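Local coordinates for uncharacterized protein (Staphylococcus aureus subsp. aureus, PDB 4H0A), which is of unknown function but belongs to the CAP (cysteine-rich secretory protein) family, its CAP domain being joined to a CAP-associated N-terminal region, at residues 57-62 and 70-75; 105-110 and 167-172; 133-138 and 183-188; 234-239 and 310-315. One frame throughout, in Å; residues are numbered along the deposited sequence.

From the N terminus, contact 1 closes first: 57-62 and 70-75 belong to neighbouring strands of a beta hairpin at the margin of the seven-stranded antiparallel sheet. Contact 2 brings the loop 105-110 back to 167-172, a strand further across that same sheet; one ethanediol, bound to Asn71 and to Arg170, touches both contacts. Contact 3 crosses contact 2 along the chain, since 133-138 falls between the segments of contact 2 and 183-188 follows them; it completes a separate three-stranded sheet. Contact 4 lies wholly later, in the CAP domain, where helix 229-242 meets strand 306-312, its centre about 30 Å from that of contact 2.

Contact 1 (57-62 and 70-75); sequences GQADRV and KNYVFK. With EDO (1,2-ethanediol), chain C; EDO (1,2-ethanediol), chain E.
This is a beta-hairpin contact at the margin of the seven-stranded antiparallel sheet: 57-62 runs out of helix 50-56 into the outermost strand, and 70-75 lies on the strand beside it. Val62 and Tyr72 form an antiparallel non-hydrogen-bonded pair, and Val73 N binds Arg61 O at 2.9 Å. One step earlier, Asp60 N reaches Val73 O at 2.8 Å.

The apolar side chains gather on two rings of strand 70-75. Val62 lays CG1 over one face of the Tyr72 ring, 3.9 Å from its centroid and 15° off the normal, a CH-pi contact, while CG2 presses on Tyr72 CD2. Ala59 CB sits at the edge of that ring and at the same time covers a face of Phe74, displaced toward the rim; Gly57 O lies in the Phe74 plane at its edge. Helix 50-56 adds Leu52 to the packing of Phe74.

Arg61 and Val73 lie next to each other on one face of the hairpin, with Val73 CG2 over one face of the guanidinium. The Arg61 chain bends at chi3 (50°), and its guanidinium finds its polar partners on helix 201-219, a salt bridge to Glu211 and hydrogen bonds to Ser208 and Asn204. Glu211 also pairs with Lys75 NZ, which ties this hairpin to the CAP-family part of the chain. The carboxylate of Asp60 turns instead to the backbone: OD2 accepts from Lys75 N at 2.9 Å.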
# COMPACT_ATOMS: atom_id res chain seq x y z
N GLY A 57 10.73 2.94 20.52
CA GLY A 57 11.81 3.89 20.35
C GLY A 57 11.46 4.77 19.16
O GLY A 57 10.35 4.70 18.62
N GLN A 58 12.42 5.54 18.70
CA GLN A 58 12.18 6.49 17.62
C GLN A 58 11.90 5.80 16.28
O GLN A 58 12.49 4.77 15.97
CB GLN A 58 13.39 7.41 17.49
CG GLN A 58 13.66 8.25 18.76
CD GLN A 58 12.63 9.33 18.99
OE1 GLN A 58 12.30 10.10 18.09
NE2 GLN A 58 12.11 9.45 20.21
N ALA A 59 11.00 6.39 15.49
CA ALA A 59 10.66 5.86 14.17
C ALA A 59 11.87 5.91 13.25
O ALA A 59 12.78 6.73 13.44
CB ALA A 59 9.50 6.65 13.57
N ASP A 60 11.88 5.03 12.25
CA ASP A 60 12.98 4.97 11.29
C ASP A 60 12.94 6.14 10.32
O ASP A 60 13.98 6.64 9.91
CB ASP A 60 12.90 3.64 10.50
CG ASP A 60 13.14 2.45 11.41
OD1 ASP A 60 14.26 2.33 11.95
OD2 ASP A 60 12.19 1.68 11.64
N ARG A 61 11.73 6.58 9.99
CA ARG A 61 11.46 7.62 9.00
C ARG A 61 10.21 8.38 9.42
O ARG A 61 9.24 7.73 9.82
CB ARG A 61 11.22 6.85 7.67
CG ARG A 61 11.40 7.61 6.41
CD ARG A 61 11.66 6.73 5.20
NE ARG A 61 10.71 5.61 5.02
CZ ARG A 61 9.70 5.56 4.14
NH1 ARG A 61 9.41 6.60 3.38
NH2 ARG A 61 8.98 4.45 4.02
N VAL A 62 10.20 9.73 9.35
CA VAL A 62 9.01 10.55 9.64
C VAL A 62 8.91 11.57 8.55
O VAL A 62 9.90 12.25 8.29
CB VAL A 62 9.04 11.23 11.03
CG1 VAL A 62 7.79 12.09 11.26
CG2 VAL A 62 9.21 10.19 12.15
N LYS A 70 1.02 13.06 8.73
CA LYS A 70 2.43 12.73 8.92
C LYS A 70 2.56 11.23 9.03
O LYS A 70 1.76 10.61 9.74
CB LYS A 70 2.99 13.41 10.18
CG LYS A 70 3.81 14.65 9.93
CD LYS A 70 4.72 14.90 11.12
CE LYS A 70 5.11 16.34 11.26
NZ LYS A 70 5.46 16.67 12.66
N ASN A 71 3.53 10.62 8.33
CA ASN A 71 3.73 9.18 8.41
C ASN A 71 4.95 8.85 9.23
O ASN A 71 5.95 9.56 9.12
CB ASN A 71 3.85 8.56 7.01
CG ASN A 71 2.54 8.06 6.44
OD1 ASN A 71 1.51 8.10 7.09
ND2 ASN A 71 2.54 7.59 5.22
N TYR A 72 4.86 7.81 10.07
CA TYR A 72 5.95 7.30 10.89
C TYR A 72 6.18 5.88 10.47
O TYR A 72 5.21 5.12 10.46
CB TYR A 72 5.59 7.34 12.39
CG TYR A 72 5.49 8.72 12.98
CD1 TYR A 72 4.42 9.56 12.66
CD2 TYR A 72 6.42 9.18 13.91
CE1 TYR A 72 4.34 10.85 13.18
CE2 TYR A 72 6.33 10.46 14.45
CZ TYR A 72 5.30 11.30 14.07
OH TYR A 72 5.20 12.55 14.61
N VAL A 73 7.41 5.51 10.13
CA VAL A 73 7.65 4.13 9.73
C VAL A 73 8.45 3.47 10.82
O VAL A 73 9.49 4.00 11.23
CB VAL A 73 8.33 4.03 8.35
CG1 VAL A 73 8.57 2.57 7.95
CG2 VAL A 73 7.50 4.75 7.30
N PHE A 74 7.98 2.31 11.31
CA PHE A 74 8.67 1.52 12.32
C PHE A 74 8.92 0.15 11.74
O PHE A 74 7.96 -0.49 11.30
CB PHE A 74 7.84 1.39 13.61
CG PHE A 74 7.52 2.67 14.31
CD1 PHE A 74 6.36 3.38 14.00
CD2 PHE A 74 8.33 3.15 15.33
CE1 PHE A 74 6.03 4.54 14.69
CE2 PHE A 74 7.99 4.31 16.02
CZ PHE A 74 6.85 5.00 15.70
N LYS A 75 10.16 -0.32 11.73
CA LYS A 75 10.38 -1.64 11.16
C LYS A 75 11.54 -2.36 11.79
O LYS A 75 12.47 -1.75 12.32
CB LYS A 75 10.61 -1.54 9.66
CG LYS A 75 11.74 -0.63 9.25
CD LYS A 75 11.97 -0.64 7.75
CE LYS A 75 13.28 0.03 7.41
NZ LYS A 75 13.62 -0.10 5.98
C1 EDO C . -0.08 4.13 4.31
O1 EDO C . -0.94 3.40 5.17
C2 EDO C . -0.45 5.62 4.56
O2 EDO C . 0.30 6.46 3.72
C1 EDO E . 10.37 -1.84 16.14
O1 EDO E . 10.96 -0.85 15.32
C2 EDO E . 8.97 -2.17 15.60
O2 EDO E . 8.47 -3.28 16.33

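Contact 2 (105-110 and 167-172); sequences LKIGQH and LSVRFL. With EDO (1,2-ethanediol), chain C.
A type II beta turn, Lys106 to Gln109, carries this loop against strand 166-172 of the seven-stranded antiparallel sheet, and the touching is done by the two hydrophobic side chains Leu105 and Ile107. Leu105 sends CD1 onto the fork of Val169, 3.8 Å from its CG2 and 3.9 Å from its CG1, so that one methyl bears on both branches. Val157 on strand 153-159 and Ile114 also touch Leu105.

Ile107 works through its longer branch. A chi1 of -59° sets CG1 anti to the carbonyl carbon, and chi2 (-52°) then turns CD1 over the strand backbone, 3.7 Å from Ser168 CA and also against Leu167 O. Val100 and Val102 also touch Ile107. The backbone it covers is irregular: Leu167 and Ser168 both face Tyr158, a classic beta bulge, and Leu167 O accepts a hydrogen bond from Thr96 OG1.

The turn is braced within itself. Gln109 N binds Lys106 O, and the side chain of Gln109 folds back to let OE1 take the amide of Lys106 N at 2.8 Å, the donor tilted 16° from the carbonyl plane.

No hydrogen bond joins the two segments. The loop is tied to Val166, the first residue of the same strand, through backbone bonds of Gly108 and Gln109, so the contact itself rests on van der Waals packing, and the polar tie to the strand is made next door.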
# COMPACT_ATOMS: atom_id res chain seq x y z
N LEU A 105 -7.58 -10.42 13.33
CA LEU A 105 -7.01 -11.10 12.17
C LEU A 105 -5.61 -11.62 12.49
O LEU A 105 -5.09 -11.36 13.58
CB LEU A 105 -6.98 -10.12 10.98
CG LEU A 105 -8.36 -9.50 10.68
CD1 LEU A 105 -8.23 -8.21 10.00
CD2 LEU A 105 -9.22 -10.45 9.89
N LYS A 106 -5.04 -12.39 11.57
CA LYS A 106 -3.67 -12.90 11.69
C LYS A 106 -3.04 -12.95 10.33
O LYS A 106 -3.64 -13.51 9.41
CB LYS A 106 -3.63 -14.31 12.33
CG LYS A 106 -4.06 -14.36 13.78
CD LYS A 106 -3.96 -15.77 14.36
CE LYS A 106 -4.68 -15.91 15.68
NZ LYS A 106 -4.07 -15.08 16.76
N ILE A 107 -1.82 -12.43 10.19
CA ILE A 107 -1.09 -12.52 8.92
C ILE A 107 -0.90 -14.02 8.61
O ILE A 107 -0.47 -14.76 9.49
CB ILE A 107 0.28 -11.77 8.97
CG1 ILE A 107 0.13 -10.26 9.30
CG2 ILE A 107 1.07 -11.99 7.67
CD1 ILE A 107 -0.81 -9.50 8.46
N GLY A 108 -1.24 -14.43 7.40
CA GLY A 108 -1.11 -15.82 6.97
C GLY A 108 -2.36 -16.66 7.16
O GLY A 108 -2.38 -17.80 6.71
N GLN A 109 -3.42 -16.13 7.80
CA GLN A 109 -4.64 -16.93 7.97
C GLN A 109 -5.38 -17.05 6.65
O GLN A 109 -5.21 -16.18 5.79
CB GLN A 109 -5.58 -16.30 9.03
CG GLN A 109 -6.39 -15.09 8.57
CD GLN A 109 -7.38 -14.69 9.62
OE1 GLN A 109 -7.15 -13.77 10.39
NE2 GLN A 109 -8.48 -15.39 9.70
N HIS A 110 -6.25 -18.06 6.52
CA HIS A 110 -7.07 -18.21 5.32
C HIS A 110 -8.07 -17.07 5.28
O HIS A 110 -8.75 -16.83 6.28
CB HIS A 110 -7.80 -19.56 5.30
CG HIS A 110 -6.88 -20.73 5.21
ND1 HIS A 110 -5.99 -20.87 4.16
CD2 HIS A 110 -6.73 -21.78 6.05
CE1 HIS A 110 -5.32 -21.98 4.40
NE2 HIS A 110 -5.73 -22.57 5.52
N LEU A 167 -2.31 -11.01 3.83
CA LEU A 167 -0.96 -10.50 3.61
C LEU A 167 -0.62 -9.37 4.55
O LEU A 167 0.52 -9.24 5.00
CB LEU A 167 -0.83 -9.98 2.17
CG LEU A 167 -1.07 -11.01 1.06
CD1 LEU A 167 -1.29 -10.30 -0.26
CD2 LEU A 167 0.08 -12.00 0.98
N SER A 168 -1.59 -8.49 4.78
CA SER A 168 -1.39 -7.30 5.59
C SER A 168 -2.74 -6.75 6.02
O SER A 168 -3.77 -7.14 5.46
CB SER A 168 -0.63 -6.26 4.76
OG SER A 168 -1.26 -6.00 3.52
N VAL A 169 -2.75 -5.88 7.03
CA VAL A 169 -3.98 -5.25 7.50
C VAL A 169 -3.71 -3.78 7.73
O VAL A 169 -2.66 -3.42 8.26
CB VAL A 169 -4.54 -5.89 8.80
CG1 VAL A 169 -5.83 -5.21 9.25
CG2 VAL A 169 -4.75 -7.40 8.62
N ARG A 170 -4.66 -2.92 7.35
CA ARG A 170 -4.58 -1.50 7.65
C ARG A 170 -5.77 -1.14 8.49
O ARG A 170 -6.90 -1.26 8.01
CB ARG A 170 -4.50 -0.60 6.40
CG ARG A 170 -4.63 0.90 6.75
CD ARG A 170 -4.02 1.80 5.70
NE ARG A 170 -4.73 1.70 4.43
CZ ARG A 170 -4.28 2.18 3.28
NH1 ARG A 170 -3.12 2.84 3.23
NH2 ARG A 170 -4.98 2.03 2.17
N PHE A 171 -5.54 -0.74 9.76
CA PHE A 171 -6.62 -0.25 10.62
C PHE A 171 -6.65 1.25 10.43
O PHE A 171 -5.58 1.87 10.46
CB PHE A 171 -6.41 -0.63 12.08
CG PHE A 171 -6.67 -2.09 12.37
CD1 PHE A 171 -5.65 -3.02 12.30
CD2 PHE A 171 -7.93 -2.52 12.78
CE1 PHE A 171 -5.88 -4.36 12.61
CE2 PHE A 171 -8.16 -3.86 13.09
CZ PHE A 171 -7.14 -4.77 13.00
N LEU A 172 -7.82 1.86 10.21
CA LEU A 172 -7.88 3.31 9.99
C LEU A 172 -9.24 3.90 10.32
O LEU A 172 -10.24 3.19 10.40
CB LEU A 172 -7.48 3.66 8.53
CG LEU A 172 -8.48 3.39 7.38
CD1 LEU A 172 -7.86 3.77 6.05
CD2 LEU A 172 -8.91 1.92 7.33
C1 EDO C . -0.08 4.13 4.31
O1 EDO C . -0.94 3.40 5.17
C2 EDO C . -0.45 5.62 4.56
O2 EDO C . 0.30 6.46 3.72

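Contact 3 (133-138 and 183-188); sequences YEFELS and YQLNSN
Glu134 OE1 receives Asn186 ND2 at 3.0 Å, coming from above the carboxylate plane, 58° out of it, while the oxygen itself lies close to the amide plane of Asn186. Asn188 ND2 approaches the same OE1 at 3.3 Å, a weak bond. An extended Glu134 chain, with CG anti to the backbone N (chi1 -164°), brings its carboxylate alongside Asn186.

The backbones pair as well: Asn186 N binds Glu134 O, and Glu136 N binds Gln184 O at 2.8 Å. The short, weakly bonded strand 184-185 forms the third, outer strand of a small antiparallel sheet, beside 131-136 with 125-128 beyond. A water carries the pairing further, donating to Glu136 O and accepting from Gln184 N.

The apolar part mixes rings and leucines. Tyr183 turns its edge to the face of Phe135, a T-shaped pair with centroids 5.4 Å apart and planes at 67°, and Leu137 CD1 covers a face of the Tyr183 ring. Leu185 CD2 reaches Phe135 CE1 at 3.6 Å. Farther out, Tyr183 OH is hydrogen-bonded to Gln145 O and Gln156 NE2, which anchors the hydroxyl end of the ring, and Leu177 of helix 174-180 packs on Phe135.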
# COMPACT_ATOMS: atom_id res chain seq x y z
N TYR A 133 -20.33 9.49 2.68
CA TYR A 133 -19.44 8.70 1.82
C TYR A 133 -20.00 7.30 1.74
O TYR A 133 -20.27 6.70 2.78
CB TYR A 133 -18.01 8.67 2.38
CG TYR A 133 -17.30 9.99 2.24
CD1 TYR A 133 -17.42 10.97 3.21
CD2 TYR A 133 -16.56 10.29 1.10
CE1 TYR A 133 -16.80 12.21 3.07
CE2 TYR A 133 -15.93 11.52 0.95
CZ TYR A 133 -16.06 12.48 1.93
OH TYR A 133 -15.43 13.69 1.78
N GLU A 134 -20.23 6.79 0.53
CA GLU A 134 -20.72 5.43 0.33
C GLU A 134 -19.87 4.75 -0.72
O GLU A 134 -19.72 5.29 -1.82
CB GLU A 134 -22.20 5.41 -0.06
CG GLU A 134 -22.80 4.03 0.11
CD GLU A 134 -24.25 3.91 -0.33
OE1 GLU A 134 -24.78 4.88 -0.90
OE2 GLU A 134 -24.84 2.82 -0.11
N PHE A 135 -19.26 3.61 -0.38
CA PHE A 135 -18.39 2.89 -1.31
C PHE A 135 -19.11 1.76 -2.00
O PHE A 135 -19.90 1.06 -1.37
CB PHE A 135 -17.17 2.31 -0.58
CG PHE A 135 -16.18 3.35 -0.10
CD1 PHE A 135 -15.54 4.18 -1.00
CD2 PHE A 135 -15.84 3.43 1.24
CE1 PHE A 135 -14.57 5.09 -0.57
CE2 PHE A 135 -14.89 4.36 1.67
CZ PHE A 135 -14.27 5.18 0.77
N GLU A 136 -18.81 1.56 -3.30
CA GLU A 136 -19.34 0.48 -4.13
C GLU A 136 -18.24 -0.58 -4.25
O GLU A 136 -17.40 -0.46 -5.14
CB GLU A 136 -19.75 1.02 -5.52
CG GLU A 136 -20.89 2.03 -5.48
CD GLU A 136 -22.20 1.48 -4.96
OE1 GLU A 136 -22.59 0.37 -5.39
OE2 GLU A 136 -22.84 2.15 -4.12
N LEU A 137 -18.19 -1.55 -3.31
CA LEU A 137 -17.12 -2.56 -3.31
C LEU A 137 -17.33 -3.62 -4.41
O LEU A 137 -18.35 -4.31 -4.40
CB LEU A 137 -16.96 -3.25 -1.93
CG LEU A 137 -15.81 -2.69 -1.07
CD1 LEU A 137 -16.17 -1.35 -0.51
CD2 LEU A 137 -15.43 -3.65 0.04
N SER A 138 -16.35 -3.75 -5.34
CA SER A 138 -16.39 -4.73 -6.44
C SER A 138 -16.17 -6.15 -5.91
O SER A 138 -15.90 -6.33 -4.73
CB SER A 138 -15.33 -4.40 -7.50
OG SER A 138 -14.00 -4.64 -7.07
N TYR A 183 -11.82 2.69 -2.63
CA TYR A 183 -12.87 2.02 -3.39
C TYR A 183 -13.64 3.04 -4.21
O TYR A 183 -13.56 4.24 -3.95
CB TYR A 183 -13.82 1.27 -2.45
CG TYR A 183 -13.11 0.46 -1.38
CD1 TYR A 183 -12.63 -0.82 -1.65
CD2 TYR A 183 -12.91 0.97 -0.11
CE1 TYR A 183 -11.98 -1.56 -0.68
CE2 TYR A 183 -12.26 0.24 0.87
CZ TYR A 183 -11.79 -1.03 0.58
OH TYR A 183 -11.18 -1.77 1.57
N GLN A 184 -14.37 2.55 -5.20
CA GLN A 184 -15.18 3.41 -6.05
C GLN A 184 -16.31 4.00 -5.22
O GLN A 184 -16.95 3.28 -4.46
CB GLN A 184 -15.75 2.61 -7.24
CG GLN A 184 -16.42 3.47 -8.31
CD GLN A 184 -16.91 2.66 -9.49
OE1 GLN A 184 -17.05 1.43 -9.42
NE2 GLN A 184 -17.20 3.33 -10.59
N LEU A 185 -16.54 5.31 -5.37
CA LEU A 185 -17.62 5.98 -4.64
C LEU A 185 -18.92 5.88 -5.41
O LEU A 185 -18.91 5.88 -6.64
CB LEU A 185 -17.29 7.47 -4.41
CG LEU A 185 -16.25 7.80 -3.36
CD1 LEU A 185 -15.82 9.24 -3.48
CD2 LEU A 185 -16.79 7.54 -1.95
N ASN A 186 -20.04 5.87 -4.69
CA ASN A 186 -21.36 5.86 -5.29
C ASN A 186 -21.61 7.24 -5.92
O ASN A 186 -21.01 8.23 -5.49
CB ASN A 186 -22.41 5.53 -4.23
CG ASN A 186 -23.81 5.30 -4.77
OD1 ASN A 186 -24.05 5.20 -5.98
ND2 ASN A 186 -24.76 5.17 -3.86
N SER A 187 -22.48 7.31 -6.95
CA SER A 187 -22.81 8.56 -7.67
C SER A 187 -23.27 9.70 -6.73
O SER A 187 -23.02 10.86 -7.04
CB SER A 187 -23.89 8.30 -8.71
OG SER A 187 -25.06 7.76 -8.12
N ASN A 188 -23.93 9.36 -5.60
CA ASN A 188 -24.38 10.35 -4.61
C ASN A 188 -23.20 11.02 -3.87
O ASN A 188 -23.32 12.17 -3.44
CB ASN A 188 -25.37 9.72 -3.59
CG ASN A 188 -24.84 8.57 -2.75
OD1 ASN A 188 -23.63 8.41 -2.51
ND2 ASN A 188 -25.74 7.75 -2.23
O HOH W 1 -14.57 -0.26 -5.80

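Contact 4 (234-239 and 310-315); sequences IASNNL and DVMRDY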
# COMPACT_ATOMS: atom_id res chain seq x y z
N ILE A 234 16.48 5.45 -14.84
CA ILE A 234 15.77 5.04 -16.05
C ILE A 234 14.25 5.16 -15.80
O ILE A 234 13.55 5.70 -16.65
CB ILE A 234 16.18 3.60 -16.49
CG1 ILE A 234 17.62 3.60 -17.04
CG2 ILE A 234 15.19 3.03 -17.53
CD1 ILE A 234 18.30 2.22 -17.08
N ALA A 235 13.76 4.69 -14.63
CA ALA A 235 12.34 4.76 -14.28
C ALA A 235 11.83 6.20 -14.25
O ALA A 235 10.74 6.47 -14.75
CB ALA A 235 12.10 4.13 -12.91
N SER A 236 12.63 7.12 -13.69
CA SER A 236 12.28 8.53 -13.62
C SER A 236 12.21 9.15 -15.01
O SER A 236 11.25 9.86 -15.30
CB SER A 236 13.27 9.28 -12.73
OG SER A 236 12.98 10.66 -12.69
N ASN A 237 13.21 8.89 -15.88
CA ASN A 237 13.21 9.40 -17.26
C ASN A 237 12.09 8.79 -18.06
O ASN A 237 11.44 9.50 -18.84
CB ASN A 237 14.53 9.12 -17.99
CG ASN A 237 15.58 10.15 -17.73
OD1 ASN A 237 15.29 11.28 -17.36
ND2 ASN A 237 16.84 9.80 -17.95
N ASN A 238 11.85 7.48 -17.89
CA ASN A 238 10.79 6.79 -18.62
C ASN A 238 9.44 7.38 -18.22
O ASN A 238 8.60 7.64 -19.08
CB ASN A 238 10.83 5.28 -18.35
CG ASN A 238 9.99 4.45 -19.27
OD1 ASN A 238 9.52 4.89 -20.32
ND2 ASN A 238 9.84 3.18 -18.92
N LEU A 239 9.27 7.67 -16.94
CA LEU A 239 8.03 8.24 -16.45
C LEU A 239 7.84 9.67 -16.92
O LEU A 239 6.74 10.03 -17.36
CB LEU A 239 8.00 8.19 -14.92
CG LEU A 239 6.66 8.40 -14.26
CD1 LEU A 239 5.61 7.48 -14.87
CD2 LEU A 239 6.75 8.14 -12.77
N ASP A 310 10.21 5.07 -9.58
CA ASP A 310 9.94 6.49 -9.42
C ASP A 310 8.47 6.68 -9.08
O ASP A 310 7.63 5.87 -9.46
CB ASP A 310 10.30 7.28 -10.69
CG ASP A 310 10.30 8.79 -10.47
OD1 ASP A 310 10.69 9.23 -9.37
OD2 ASP A 310 9.91 9.51 -11.39
N VAL A 311 8.19 7.73 -8.31
CA VAL A 311 6.83 8.14 -7.96
C VAL A 311 6.73 9.63 -8.25
O VAL A 311 7.48 10.39 -7.65
CB VAL A 311 6.47 7.82 -6.48
CG1 VAL A 311 5.06 8.32 -6.14
CG2 VAL A 311 6.61 6.33 -6.19
N MSE A 312 5.85 10.05 -9.15
CA MSE A 312 5.64 11.48 -9.35
C MSE A 312 4.17 11.73 -9.60
O MSE A 312 3.61 11.23 -10.58
CB MSE A 312 6.52 12.15 -10.42
CG MSE A 312 6.86 11.30 -11.61
SE MSE A 312 7.81 12.38 -12.96
CE MSE A 312 9.35 13.00 -11.88
N ARG A 313 3.56 12.48 -8.65
CA ARG A 313 2.17 12.89 -8.63
C ARG A 313 1.27 11.64 -8.60
O ARG A 313 1.33 10.89 -7.62
CB ARG A 313 1.84 13.86 -9.79
N ASP A 314 0.53 11.36 -9.69
CA ASP A 314 -0.41 10.26 -9.77
C ASP A 314 0.24 8.93 -10.21
O ASP A 314 -0.40 7.89 -10.07
CB ASP A 314 -1.53 10.64 -10.76
CG ASP A 314 -2.59 11.55 -10.16
OD1 ASP A 314 -2.29 12.23 -9.15
OD2 ASP A 314 -3.72 11.58 -10.70
N TYR A 315 1.50 8.94 -10.71
CA TYR A 315 2.12 7.72 -11.24
C TYR A 315 3.13 7.04 -10.30
O TYR A 315 3.88 7.69 -9.58
CB TYR A 315 2.84 8.02 -12.55
CG TYR A 315 1.93 8.21 -13.74
CD1 TYR A 315 1.68 7.16 -14.62
CD2 TYR A 315 1.41 9.46 -14.06
CE1 TYR A 315 0.89 7.33 -15.76
CE2 TYR A 315 0.62 9.65 -15.19
CZ TYR A 315 0.36 8.58 -16.05
OH TYR A 315 -0.43 8.73 -17.16
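Leu239 carries most of this contact between helix 229-242 and a sheet of the CAP domain, which in this family is an alpha-beta-alpha sandwich. The short segments of helix 234-239 and strand 310-312 run at 37° to each other, their axes 8.0 Å apart at closest approach. The CB of Leu239 points to the strand, and CG, anti to the backbone N (chi1 -165°), carries the fork onto the hairpin formed by strands 306-312 and 315-322. CG itself comes within 3.9 Å of Met312 CG. From there the two methyls part. CD1 goes to Tyr315, 3.7 Å from its CB and close to CG and CD1 of the ring. CD2 presses on Met312 CG, where 3.4 Å is tighter than the usual carbon-carbon distance, and also lies 3.7 Å from Asp310 OD2.

Met312 is modelled as selenomethionine. Its side chain and that of Leu239 run antiparallel past one another, and a type II' turn from Met312 to Tyr315 keeps both partners of the leucine on the hairpin end. Phe252 adds to the packing of Leu239, and the Tyr315 ring meets that of Tyr277.

One turn back along the helix, Ala235 CB faces Asp310 N and also touches Ser317 and Ile319 of strand 315-322. Beside it the carboxylate of Asp310 lies over Ser236, with OD2 3.4 Å from Ser236 CA.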